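Side-chain contacts in LP04448p (Drosophila melanogaster, PDB 4QMH), which belongs to the XMAP215 family that drives microtubule polymerization, here represented by its fourth TOG domain, a helical module probably concerned with binding tubulin: residues A21-M26 and A59-H64; K32-G37 and A71-T76; T39-I44 and L78-Q83; Q83-M88 and I122-E127. All coordinates share one frame; numbering follows the deposited sequence.

Contact 1 (A21-M26 and A59-H64)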
loop_
_atom_site.group_PDB
_atom_site.type_symbol
_atom_site.label_atom_id
_atom_site.label_comp_id
_atom_site.label_asym_id
_atom_site.label_seq_id
_atom_site.Cartn_x
_atom_site.Cartn_y
_atom_site.Cartn_z
ATOM N N ALA A 21 2.404 -27.331 -9.000
ATOM C CA ALA A 21 1.712 -28.071 -7.945
ATOM C C ALA A 21 1.525 -27.210 -6.700
ATOM O O ALA A 21 0.457 -27.225 -6.084
ATOM C CB ALA A 21 2.457 -29.354 -7.597
ATOM N N LEU A 22 2.572 -26.482 -6.322
ATOM C CA LEU A 22 2.485 -25.598 -5.164
ATOM C C LEU A 22 1.429 -24.524 -5.408
ATOM O O LEU A 22 0.592 -24.271 -4.554
ATOM C CB LEU A 22 3.837 -24.959 -4.852
ATOM C CG LEU A 22 3.799 -23.896 -3.754
ATOM C CD1 LEU A 22 3.406 -24.516 -2.409
ATOM C CD2 LEU A 22 5.147 -23.208 -3.660
ATOM N N LEU A 23 1.453 -23.899 -6.585
ATOM C CA LEU A 23 0.467 -22.870 -6.889
ATOM C C LEU A 23 -0.953 -23.423 -6.913
ATOM O O LEU A 23 -1.896 -22.774 -6.468
ATOM C CB LEU A 23 0.795 -22.177 -8.210
ATOM C CG LEU A 23 2.135 -21.445 -8.206
ATOM C CD1 LEU A 23 2.397 -20.816 -9.578
ATOM C CD2 LEU A 23 2.175 -20.383 -7.105
ATOM N N LYS A 24 -1.105 -24.635 -7.428
ATOM C CA LYS A 24 -2.409 -25.275 -7.441
ATOM C C LYS A 24 -2.912 -25.552 -6.024
ATOM O O LYS A 24 -4.090 -25.336 -5.728
ATOM C CB LYS A 24 -2.346 -26.571 -8.244
ATOM C CG LYS A 24 -3.685 -27.292 -8.342
ATOM C CD LYS A 24 -3.573 -28.503 -9.255
ATOM C CE LYS A 24 -4.705 -29.493 -8.999
ATOM N NZ LYS A 24 -4.526 -30.747 -9.797
ATOM N N GLU A 25 -2.022 -26.018 -5.151
ATOM C CA GLU A 25 -2.402 -26.254 -3.754
ATOM C C GLU A 25 -2.810 -24.944 -3.082
ATOM O O GLU A 25 -3.816 -24.881 -2.374
ATOM C CB GLU A 25 -1.270 -26.911 -2.964
ATOM C CG GLU A 25 -1.727 -27.363 -1.584
ATOM C CD GLU A 25 -0.706 -28.229 -0.879
ATOM O OE1 GLU A 25 0.498 -27.931 -0.977
ATOM O OE2 GLU A 25 -1.119 -29.208 -0.225
ATOM N N MET A 26 -2.028 -23.896 -3.321
ATOM C CA MET A 26 -2.312 -22.575 -2.760
ATOM C C MET A 26 -3.674 -22.018 -3.180
ATOM O O MET A 26 -4.254 -21.195 -2.466
ATOM C CB MET A 26 -1.207 -21.577 -3.146
ATOM C CG MET A 26 0.106 -21.791 -2.410
ATOM S SD MET A 26 1.417 -20.718 -3.023
ATOM C CE MET A 26 0.688 -19.105 -2.742
ATOM N N ALA A 59 3.970 -14.010 -7.225
ATOM C CA ALA A 59 3.402 -12.726 -6.799
ATOM C C ALA A 59 1.905 -12.600 -7.079
ATOM O O ALA A 59 1.142 -12.236 -6.191
ATOM C CB ALA A 59 4.192 -11.527 -7.376
ATOM N N PRO A 60 1.467 -12.920 -8.307
ATOM C CA PRO A 60 0.021 -12.859 -8.541
ATOM C C PRO A 60 -0.732 -13.884 -7.689
ATOM O O PRO A 60 -1.847 -13.616 -7.233
ATOM C CB PRO A 60 -0.113 -13.186 -10.029
ATOM C CG PRO A 60 1.237 -12.916 -10.619
ATOM C CD PRO A 60 2.226 -13.211 -9.535
ATOM N N ALA A 61 -0.108 -15.034 -7.460
ATOM C CA ALA A 61 -0.699 -16.062 -6.609
ATOM C C ALA A 61 -0.911 -15.536 -5.194
ATOM O O ALA A 61 -1.978 -15.722 -4.617
ATOM C CB ALA A 61 0.173 -17.306 -6.589
ATOM N N LEU A 62 0.110 -14.879 -4.641
ATOM C CA LEU A 62 -0.016 -14.288 -3.306
ATOM C C LEU A 62 -1.038 -13.161 -3.258
ATOM O O LEU A 62 -1.717 -12.976 -2.246
ATOM C CB LEU A 62 1.330 -13.768 -2.797
ATOM C CG LEU A 62 2.353 -14.828 -2.395
ATOM C CD1 LEU A 62 3.670 -14.167 -2.035
ATOM C CD2 LEU A 62 1.811 -15.623 -1.213
ATOM N N ALA A 63 -1.142 -12.411 -4.346
ATOM C CA ALA A 63 -2.100 -11.309 -4.405
ATOM C C ALA A 63 -3.530 -11.819 -4.176
ATOM O O ALA A 63 -4.300 -11.231 -3.396
ATOM C CB ALA A 63 -1.979 -10.578 -5.730
ATOM N N HIS A 64 -3.872 -12.929 -4.818
ATOM C CA HIS A 64 -5.179 -13.537 -4.600
ATOM C C HIS A 64 -5.372 -13.953 -3.136
ATOM O O HIS A 64 -6.468 -13.828 -2.576
ATOM C CB HIS A 64 -5.372 -14.749 -5.512
ATOM C CG HIS A 64 -5.708 -14.403 -6.927
ATOM N ND1 HIS A 64 -4.780 -14.449 -7.944
ATOM C CD2 HIS A 64 -6.876 -14.028 -7.500
ATOM C CE1 HIS A 64 -5.359 -14.108 -9.082
ATOM N NE2 HIS A 64 -6.631 -13.846 -8.839
#
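Leu23 and Met26 meet Ala61 and Leu62 through apolar atoms, and no hydrogen bond passes between the two helices. The closest touch is made by one branch of Leu23, whose CD2 lies 3.7 Å from CB of Ala61. One turn further along, Met26 reaches the same methyl with its tip: Met26 CE is 4.3 Å from Ala61 CB and 4.0 Å from Leu62 CD2. The bend at the last torsion of Met26 (chi3 59°) turns the terminal methyl towards the neighbouring helix, where it meets Leu62 at a slant. Ala61, having no more than a methyl, thus receives two longer side chains.

The two segments run nearly parallel, 11° apart, with axes 10.7 Å from each other, and sit at the N-terminal end of an all-helical array of the HEAT-repeat type, the architecture of TOG domains. Helix 31-48 packs beside both: Met26 also touches its Leu38, and Leu62 its Leu41. Leu62 is further enclosed by Leu84 and Leu99.

Polar interactions stay within each segment or turn elsewhere. His64 ND1 donates to Pro60 O at 3.1 Å from above the carbonyl plane, while the backbone N of His64 reaches that oxygen from the opposite face. On the other helix, Glu25 forms a salt bridge with Lys40.

Contact 2 (K32-G37 and A71-T76)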
loop_
_atom_site.group_PDB
_atom_site.type_symbol
_atom_site.label_atom_id
_atom_site.label_comp_id
_atom_site.label_asym_id
_atom_site.label_seq_id
_atom_site.Cartn_x
_atom_site.Cartn_y
_atom_site.Cartn_z
ATOM N N LYS A 32 -8.281 -25.100 4.065
ATOM C CA LYS A 32 -7.252 -25.859 4.772
ATOM C C LYS A 32 -6.152 -26.292 3.815
ATOM O O LYS A 32 -4.985 -26.338 4.189
ATOM C CB LYS A 32 -7.854 -27.059 5.510
ATOM C CG LYS A 32 -8.742 -26.647 6.657
ATOM C CD LYS A 32 -9.276 -27.838 7.422
ATOM C CE LYS A 32 -10.105 -27.380 8.608
ATOM N NZ LYS A 32 -10.786 -28.515 9.288
ATOM N N THR A 33 -6.523 -26.584 2.571
ATOM C CA THR A 33 -5.536 -26.969 1.568
ATOM C C THR A 33 -4.710 -25.770 1.105
ATOM O O THR A 33 -3.496 -25.880 0.946
ATOM C CB THR A 33 -6.199 -27.656 0.373
ATOM O OG1 THR A 33 -6.893 -28.822 0.843
ATOM C CG2 THR A 33 -5.158 -28.069 -0.660
ATOM N N ARG A 34 -5.359 -24.630 0.886
ATOM C CA ARG A 34 -4.613 -23.398 0.617
ATOM C C ARG A 34 -3.598 -23.127 1.732
ATOM O O ARG A 34 -2.472 -22.697 1.482
ATOM C CB ARG A 34 -5.552 -22.189 0.469
ATOM C CG ARG A 34 -6.679 -22.415 -0.528
ATOM C CD ARG A 34 -7.189 -21.115 -1.124
ATOM N NE ARG A 34 -8.111 -20.385 -0.253
ATOM C CZ ARG A 34 -9.362 -20.771 0.003
ATOM N NH1 ARG A 34 -9.827 -21.912 -0.498
ATOM N NH2 ARG A 34 -10.136 -20.033 0.787
ATOM N N ASN A 35 -3.999 -23.381 2.969
ATOM C CA ASN A 35 -3.112 -23.124 4.092
ATOM C C ASN A 35 -1.893 -24.037 4.056
ATOM O O ASN A 35 -0.781 -23.622 4.377
ATOM C CB ASN A 35 -3.854 -23.306 5.414
ATOM C CG ASN A 35 -2.990 -22.964 6.606
ATOM O OD1 ASN A 35 -2.535 -21.834 6.736
ATOM N ND2 ASN A 35 -2.757 -23.940 7.483
ATOM N N GLU A 36 -2.115 -25.285 3.663
ATOM C CA GLU A 36 -1.014 -26.226 3.504
ATOM C C GLU A 36 -0.014 -25.726 2.471
ATOM O O GLU A 36 1.197 -25.900 2.636
ATOM C CB GLU A 36 -1.531 -27.613 3.127
ATOM C CG GLU A 36 -2.353 -28.284 4.221
ATOM C CD GLU A 36 -1.550 -28.550 5.480
ATOM O OE1 GLU A 36 -0.314 -28.703 5.380
ATOM O OE2 GLU A 36 -2.160 -28.616 6.568
ATOM N N GLY A 37 -0.518 -25.113 1.405
ATOM C CA GLY A 37 0.342 -24.526 0.395
ATOM C C GLY A 37 1.176 -23.410 0.977
ATOM O O GLY A 37 2.382 -23.330 0.742
ATOM N N ALA A 71 -10.458 -15.490 6.317
ATOM C CA ALA A 71 -9.654 -14.513 7.055
ATOM C C ALA A 71 -8.303 -15.060 7.506
ATOM O O ALA A 71 -7.298 -14.347 7.477
ATOM C CB ALA A 71 -10.436 -13.979 8.252
ATOM N N LYS A 72 -8.280 -16.316 7.939
ATOM C CA LYS A 72 -7.033 -16.947 8.368
ATOM C C LYS A 72 -6.001 -16.966 7.244
ATOM O O LYS A 72 -4.829 -16.659 7.457
ATOM C CB LYS A 72 -7.294 -18.365 8.881
ATOM C CG LYS A 72 -8.237 -18.416 10.083
ATOM C CD LYS A 72 -8.614 -19.851 10.432
ATOM C CE LYS A 72 -9.596 -19.914 11.596
ATOM N NZ LYS A 72 -10.110 -21.300 11.779
ATOM N N ILE A 73 -6.443 -17.330 6.044
ATOM C CA ILE A 73 -5.547 -17.357 4.891
ATOM C C ILE A 73 -5.031 -15.953 4.568
ATOM O O ILE A 73 -3.843 -15.758 4.321
ATOM C CB ILE A 73 -6.247 -17.927 3.640
ATOM C CG1 ILE A 73 -6.638 -19.393 3.847
ATOM C CG2 ILE A 73 -5.354 -17.781 2.413
ATOM C CD1 ILE A 73 -5.437 -20.326 4.041
ATOM N N ALA A 74 -5.932 -14.974 4.573
ATOM C CA ALA A 74 -5.549 -13.599 4.282
ATOM C C ALA A 74 -4.512 -13.078 5.277
ATOM O O ALA A 74 -3.563 -12.386 4.896
ATOM C CB ALA A 74 -6.781 -12.695 4.259
ATOM N N GLN A 75 -4.696 -13.406 6.552
ATOM C CA GLN A 75 -3.764 -12.993 7.588
ATOM C C GLN A 75 -2.418 -13.699 7.456
ATOM O O GLN A 75 -1.364 -13.074 7.562
ATOM C CB GLN A 75 -4.373 -13.226 8.963
ATOM C CG GLN A 75 -5.584 -12.337 9.195
ATOM C CD GLN A 75 -6.505 -12.870 10.262
ATOM O OE1 GLN A 75 -6.140 -13.771 11.019
ATOM N NE2 GLN A 75 -7.718 -12.316 10.330
ATOM N N THR A 76 -2.462 -15.003 7.202
ATOM C CA THR A 76 -1.244 -15.778 7.019
ATOM C C THR A 76 -0.448 -15.222 5.845
ATOM O O THR A 76 0.790 -15.129 5.893
ATOM C CB THR A 76 -1.558 -17.272 6.794
ATOM O OG1 THR A 76 -2.180 -17.801 7.975
ATOM C CG2 THR A 76 -0.272 -18.061 6.516
HETATM O O HOH W 1 -4.032 -19.786 7.688
HETATM O O HOH W 2 -2.358 -20.209 9.053
#
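Two flat groups, the guanidinium of Arg34 and the amide of Asn35, belong to residues that receive Ile73 between them. CG1 of Ile73 comes to the guanidinium obliquely, while the nitrogens of that group are engaged elsewhere: NE in a salt bridge with Asp68 and NH1 in a hydrogen bond to the backbone oxygen of Asp28. The Asn35 amide presents OD1 to the neighbouring helix. Such side-by-side packing of near-parallel helices, here 13° apart with axes at 9.9 Å, is the pattern of a HEAT-type solenoid, the fold of TOG domains.

Ile73 carries the apolar part of the contact. Its CD1 rests against the backbone of the opposite helix, 3.5 Å from Asn35 N, and also lies 3.6 Å from Asn35 CB and 4.0 Å from Arg34 CB. The methyl therefore fits into the angle between two successive residues, and Leu38, a turn further on, packs against Ile73 as well.

With CG anti to the backbone nitrogen (chi1 -176°) and the amide turned by chi2 of 61°, OD1 of Asn35 rather than ND2 faces Thr76. A bridging water is modelled at two sites, each close enough to donate to both residues; the sites are too near to be filled together, so the whole bridge is doubtful in detail. Asn35 OD1 and Thr76 OG1 themselves stay 4.2 Å apart.

Contact 3 (T39-I44 and L78-Q83)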
loop_
_atom_site.group_PDB
_atom_site.type_symbol
_atom_site.label_atom_id
_atom_site.label_comp_id
_atom_site.label_asym_id
_atom_site.label_seq_id
_atom_site.Cartn_x
_atom_site.Cartn_y
_atom_site.Cartn_z
ATOM N N THR A 39 1.951 -23.084 4.028
ATOM C CA THR A 39 2.887 -23.683 4.982
ATOM C C THR A 39 4.159 -24.121 4.273
ATOM O O THR A 39 5.267 -23.888 4.767
ATOM C CB THR A 39 2.267 -24.865 5.737
ATOM O OG1 THR A 39 1.266 -24.369 6.628
ATOM C CG2 THR A 39 3.325 -25.597 6.561
ATOM N N LYS A 40 4.000 -24.739 3.109
ATOM C CA LYS A 40 5.152 -25.170 2.316
ATOM C C LYS A 40 5.957 -23.961 1.845
ATOM O O LYS A 40 7.187 -23.983 1.867
ATOM C CB LYS A 40 4.713 -25.995 1.107
ATOM C CG LYS A 40 4.127 -27.374 1.455
ATOM C CD LYS A 40 3.744 -28.116 0.180
ATOM C CE LYS A 40 3.256 -29.523 0.463
ATOM N NZ LYS A 40 1.925 -29.541 1.113
ATOM N N LEU A 41 5.245 -22.913 1.425
ATOM C CA LEU A 41 5.870 -21.687 0.943
ATOM C C LEU A 41 6.718 -21.028 2.024
ATOM O O LEU A 41 7.834 -20.581 1.770
ATOM C CB LEU A 41 4.797 -20.703 0.455
ATOM C CG LEU A 41 5.388 -19.370 -0.007
ATOM C CD1 LEU A 41 6.362 -19.571 -1.155
ATOM C CD2 LEU A 41 4.288 -18.426 -0.403
ATOM N N GLN A 42 6.186 -20.984 3.240
ATOM C CA GLN A 42 6.884 -20.368 4.357
ATOM C C GLN A 42 8.207 -21.081 4.603
ATOM O O GLN A 42 9.221 -20.442 4.865
ATOM C CB GLN A 42 6.012 -20.417 5.607
ATOM C CG GLN A 42 6.508 -19.535 6.750
ATOM C CD GLN A 42 7.680 -20.125 7.518
ATOM O OE1 GLN A 42 8.453 -19.394 8.143
ATOM N NE2 GLN A 42 7.803 -21.452 7.500
ATOM N N ALA A 43 8.190 -22.410 4.488
ATOM C CA ALA A 43 9.385 -23.216 4.723
ATOM C C ALA A 43 10.428 -23.004 3.621
ATOM O O ALA A 43 11.638 -23.004 3.888
ATOM C CB ALA A 43 9.023 -24.696 4.875
ATOM N N ILE A 44 9.955 -22.833 2.388
ATOM C CA ILE A 44 10.839 -22.579 1.250
ATOM C C ILE A 44 11.591 -21.273 1.462
ATOM O O ILE A 44 12.814 -21.211 1.286
ATOM C CB ILE A 44 10.058 -22.501 -0.089
ATOM C CG1 ILE A 44 9.606 -23.890 -0.544
ATOM C CG2 ILE A 44 10.935 -21.885 -1.167
ATOM C CD1 ILE A 44 8.529 -23.851 -1.608
ATOM N N LEU A 78 -0.379 -12.137 4.712
ATOM C CA LEU A 78 0.315 -10.908 5.091
ATOM C C LEU A 78 1.646 -11.235 5.765
ATOM O O LEU A 78 2.671 -10.635 5.440
ATOM C CB LEU A 78 -0.547 -10.031 6.003
ATOM C CG LEU A 78 -1.737 -9.345 5.328
ATOM C CD1 LEU A 78 -2.739 -8.891 6.391
ATOM C CD2 LEU A 78 -1.290 -8.168 4.441
ATOM N N ALA A 79 1.621 -12.195 6.689
ATOM C CA ALA A 79 2.837 -12.639 7.370
ATOM C C ALA A 79 3.858 -13.145 6.364
ATOM O O ALA A 79 5.047 -12.836 6.464
ATOM C CB ALA A 79 2.510 -13.727 8.396
ATOM N N ILE A 80 3.407 -13.939 5.398
ATOM C CA ILE A 80 4.325 -14.442 4.372
ATOM C C ILE A 80 4.922 -13.332 3.517
ATOM O O ILE A 80 6.106 -13.371 3.170
ATOM C CB ILE A 80 3.646 -15.487 3.475
ATOM C CG1 ILE A 80 3.463 -16.791 4.252
ATOM C CG2 ILE A 80 4.481 -15.736 2.226
ATOM C CD1 ILE A 80 2.537 -17.773 3.574
ATOM N N CYS A 81 4.117 -12.328 3.183
ATOM C CA CYS A 81 4.629 -11.225 2.382
ATOM C C CYS A 81 5.677 -10.430 3.150
ATOM O O CYS A 81 6.633 -9.944 2.563
ATOM C CB CYS A 81 3.499 -10.313 1.899
ATOM S SG CYS A 81 2.484 -11.071 0.635
ATOM N N GLU A 82 5.510 -10.307 4.461
ATOM C CA GLU A 82 6.510 -9.607 5.258
ATOM C C GLU A 82 7.804 -10.413 5.252
ATOM O O GLU A 82 8.887 -9.853 5.070
ATOM C CB GLU A 82 6.027 -9.344 6.686
ATOM C CG GLU A 82 6.796 -8.218 7.366
ATOM C CD GLU A 82 6.218 -7.829 8.711
ATOM O OE1 GLU A 82 4.984 -7.923 8.888
ATOM O OE2 GLU A 82 7.003 -7.427 9.595
ATOM N N GLN A 83 7.671 -11.729 5.407
ATOM C CA GLN A 83 8.807 -12.647 5.340
ATOM C C GLN A 83 9.499 -12.536 3.975
ATOM O O GLN A 83 10.732 -12.529 3.881
ATOM C CB GLN A 83 8.317 -14.075 5.601
ATOM C CG GLN A 83 9.357 -15.168 5.455
ATOM C CD GLN A 83 8.750 -16.562 5.538
ATOM O OE1 GLN A 83 7.528 -16.731 5.521
ATOM N NE2 GLN A 83 9.605 -17.567 5.637
#
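Opposed chain shapes bring Gln42 and Gln83 together. Gln42 starts with CG trans to the backbone nitrogen and then folds at chi2 (-78°), whereas Gln83 stays extended through chi1 and chi2 and reaches across to the neighbouring helix. The two side chains consequently cross at about a right angle, their amide planes inclined by 35°.

The extended chain delivers a hydrogen bond from Gln83 NE2 to the backbone oxygen of Gln42, 3.0 Å long and moderately bent (147° at the hydrogen). The donor lies in the carbonyl plane and uses a lone pair of that oxygen. The other limb of the amide is close-packed as well, with Gln83 OE1 3.2 Å from Gln42 CG. Gln42 has a polar partner of its own on the same helix, since its OE1 is hydrogen-bonded to Ser46 OG. An alanine in place of Gln83 would remove this cross-helix donor, and Gln42 O would probably lose its link to the neighbouring helix while a gap opened beside Gln42 CG.

Deeper in the interface the contact becomes apolar. Leu41 CD2 lies 3.8 Å from Ile80 CG2, the two side chains meeting at a slant. Around this pair, Leu38 and Ile45 pack against Ile80, and Leu58 and Leu62 against Leu41. Helices 31-48 and 71-88 are joined here by a polar bond on the flank and aliphatic branches within; their side-by-side stacking is that of a HEAT-type array, the fold of TOG domains.

Contact 4 (Q83-M88 and I122-E127)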
loop_
_atom_site.group_PDB
_atom_site.type_symbol
_atom_site.label_atom_id
_atom_site.label_comp_id
_atom_site.label_asym_id
_atom_site.label_seq_id
_atom_site.Cartn_x
_atom_site.Cartn_y
_atom_site.Cartn_z
ATOM N N GLN A 83 7.671 -11.729 5.407
ATOM C CA GLN A 83 8.807 -12.647 5.340
ATOM C C GLN A 83 9.499 -12.536 3.975
ATOM O O GLN A 83 10.732 -12.529 3.881
ATOM C CB GLN A 83 8.317 -14.075 5.601
ATOM C CG GLN A 83 9.357 -15.168 5.455
ATOM C CD GLN A 83 8.750 -16.562 5.538
ATOM O OE1 GLN A 83 7.528 -16.731 5.521
ATOM N NE2 GLN A 83 9.605 -17.567 5.637
ATOM N N LEU A 84 8.703 -12.432 2.917
ATOM C CA LEU A 84 9.251 -12.340 1.576
ATOM C C LEU A 84 10.050 -11.047 1.416
ATOM O O LEU A 84 11.133 -11.028 0.814
ATOM C CB LEU A 84 8.117 -12.420 0.538
ATOM C CG LEU A 84 8.501 -12.634 -0.927
ATOM C CD1 LEU A 84 8.955 -14.074 -1.192
ATOM C CD2 LEU A 84 7.321 -12.287 -1.819
ATOM N N ALA A 85 9.526 -9.955 1.965
ATOM C CA ALA A 85 10.216 -8.673 1.858
ATOM C C ALA A 85 11.592 -8.760 2.500
ATOM O O ALA A 85 12.590 -8.326 1.927
ATOM C CB ALA A 85 9.402 -7.571 2.518
ATOM N N THR A 86 11.629 -9.320 3.701
ATOM C CA THR A 86 12.879 -9.447 4.435
ATOM C C THR A 86 13.880 -10.291 3.645
ATOM O O THR A 86 15.054 -9.941 3.547
ATOM C CB THR A 86 12.631 -10.053 5.826
ATOM O OG1 THR A 86 11.815 -9.149 6.593
ATOM C CG2 THR A 86 13.959 -10.299 6.551
ATOM N N ALA A 87 13.406 -11.392 3.076
ATOM C CA ALA A 87 14.271 -12.290 2.308
ATOM C C ALA A 87 14.791 -11.658 1.014
ATOM O O ALA A 87 15.890 -11.965 0.548
ATOM C CB ALA A 87 13.515 -13.606 1.996
ATOM N N MET A 88 14.001 -10.764 0.432
ATOM C CA MET A 88 14.292 -10.246 -0.909
ATOM C C MET A 88 15.047 -8.920 -0.882
ATOM O O MET A 88 15.708 -8.555 -1.859
ATOM C CB MET A 88 12.980 -10.085 -1.678
ATOM C CG MET A 88 13.091 -10.322 -3.154
ATOM S SD MET A 88 11.458 -10.287 -3.914
ATOM C CE MET A 88 10.933 -11.987 -3.798
ATOM N N ILE A 122 3.325 -2.844 4.187
ATOM C CA ILE A 122 3.537 -1.672 3.372
ATOM C C ILE A 122 4.853 -1.013 3.744
ATOM O O ILE A 122 5.681 -0.745 2.884
ATOM C CB ILE A 122 2.384 -0.655 3.508
ATOM C CG1 ILE A 122 1.111 -1.230 2.871
ATOM C CG2 ILE A 122 2.775 0.653 2.830
ATOM C CD1 ILE A 122 -0.178 -0.451 3.181
ATOM N N ASN A 123 5.052 -0.776 5.033
ATOM C CA ASN A 123 6.251 -0.065 5.461
ATOM C C ASN A 123 7.525 -0.894 5.299
ATOM O O ASN A 123 8.595 -0.342 5.059
ATOM C CB ASN A 123 6.082 0.478 6.882
ATOM C CG ASN A 123 5.124 1.655 6.931
ATOM O OD1 ASN A 123 5.073 2.461 6.001
ATOM N ND2 ASN A 123 4.345 1.747 8.002
ATOM N N SER A 124 7.404 -2.214 5.412
ATOM C CA SER A 124 8.548 -3.077 5.134
ATOM C C SER A 124 8.961 -3.009 3.672
ATOM O O SER A 124 10.150 -2.854 3.359
ATOM C CB SER A 124 8.276 -4.524 5.530
ATOM O OG SER A 124 9.424 -5.310 5.232
ATOM N N PHE A 125 7.993 -3.130 2.766
ATOM C CA PHE A 125 8.293 -2.995 1.352
ATOM C C PHE A 125 8.838 -1.602 1.058
ATOM O O PHE A 125 9.761 -1.447 0.261
ATOM C CB PHE A 125 7.055 -3.283 0.493
ATOM C CG PHE A 125 6.864 -4.748 0.176
ATOM C CD1 PHE A 125 6.467 -5.646 1.161
ATOM C CD2 PHE A 125 7.098 -5.224 -1.108
ATOM C CE1 PHE A 125 6.302 -6.994 0.863
ATOM C CE2 PHE A 125 6.931 -6.568 -1.412
ATOM C CZ PHE A 125 6.535 -7.451 -0.420
ATOM N N GLY A 126 8.275 -0.589 1.708
ATOM C CA GLY A 126 8.709 0.780 1.464
ATOM C C GLY A 126 10.164 0.996 1.838
ATOM O O GLY A 126 10.952 1.542 1.064
ATOM N N GLU A 127 10.522 0.555 3.034
ATOM C CA GLU A 127 11.889 0.683 3.520
ATOM C C GLU A 127 12.896 -0.105 2.688
ATOM O O GLU A 127 13.991 0.376 2.404
ATOM C CB GLU A 127 11.973 0.224 4.972
ATOM C CG GLU A 127 11.129 1.053 5.940
ATOM C CD GLU A 127 11.501 2.527 5.949
ATOM O OE1 GLU A 127 12.569 2.886 5.406
ATOM O OE2 GLU A 127 10.721 3.331 6.506
#
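The backbones come nearest at Ala85 and Phe125, whose CA atoms are 6.0 Å apart, a short separation allowed by the small side chain of Ala85, which lies in the last turn of its helix. That side chain is a single methyl aimed at the opposite helix, and it meets two successive residues there. Ala85 CB lies 3.5 Å from Ser124 OG and 3.6 Å from CE1 of Phe125. Of the ring atoms the methyl is nearest CE1, with CD1 at 3.8 Å and CZ at 4.1 Å from Ala85 CB, and it approaches obliquely.

The hydroxyl of Ser124 is placed trans to its backbone nitrogen (chi1 180°), which carries it towards Ala85; its polar partner is Lys128 NZ, one turn further along the same helix, so a buried hydroxyl packed against a methyl still has a hydrogen bond. Helices 71-88 and 112-129, separated in the chain by helix 96-106, stand side by side as in the HEAT-type solenoid of TOG domains, and helix 96-106 fills the layer beside them. The ring of Phe125 reaches into that layer: it makes an edge-to-face contact with Phe103 and also touches Val96 and Leu99, so the aromatic group spans from Ala85 to the neighbouring helix.

Elsewhere on helix 112-129, Asn123 OD1 is hydrogen-bonded to Trp158 NE1 of helix 149-162 and to Tyr131 OH just beyond its own helix.

Overall arrangement
Contacts 1, 2 and 3 interleave along the chain, and contact 4 follows them. Contacts 2 and 3 join the same two helices, 31-48 and 71-88, at successive levels, their centres 11 Å apart. Contact 1 packs against contact 3 through Leu62 CD2 and Leu41 CD2, 3.8 Å apart, and against contact 2, where Met26 O lies 3.2 Å from Arg34 CD. Contact 4 carries the packing on to helix 112-129: it shares Gln83 with contact 3, and Cys81 O lies 3.4 Å from Phe125 CE1. Contacts 2 and 4, both on helix 71-88, do not touch; their nearest atoms are about 7 Å apart.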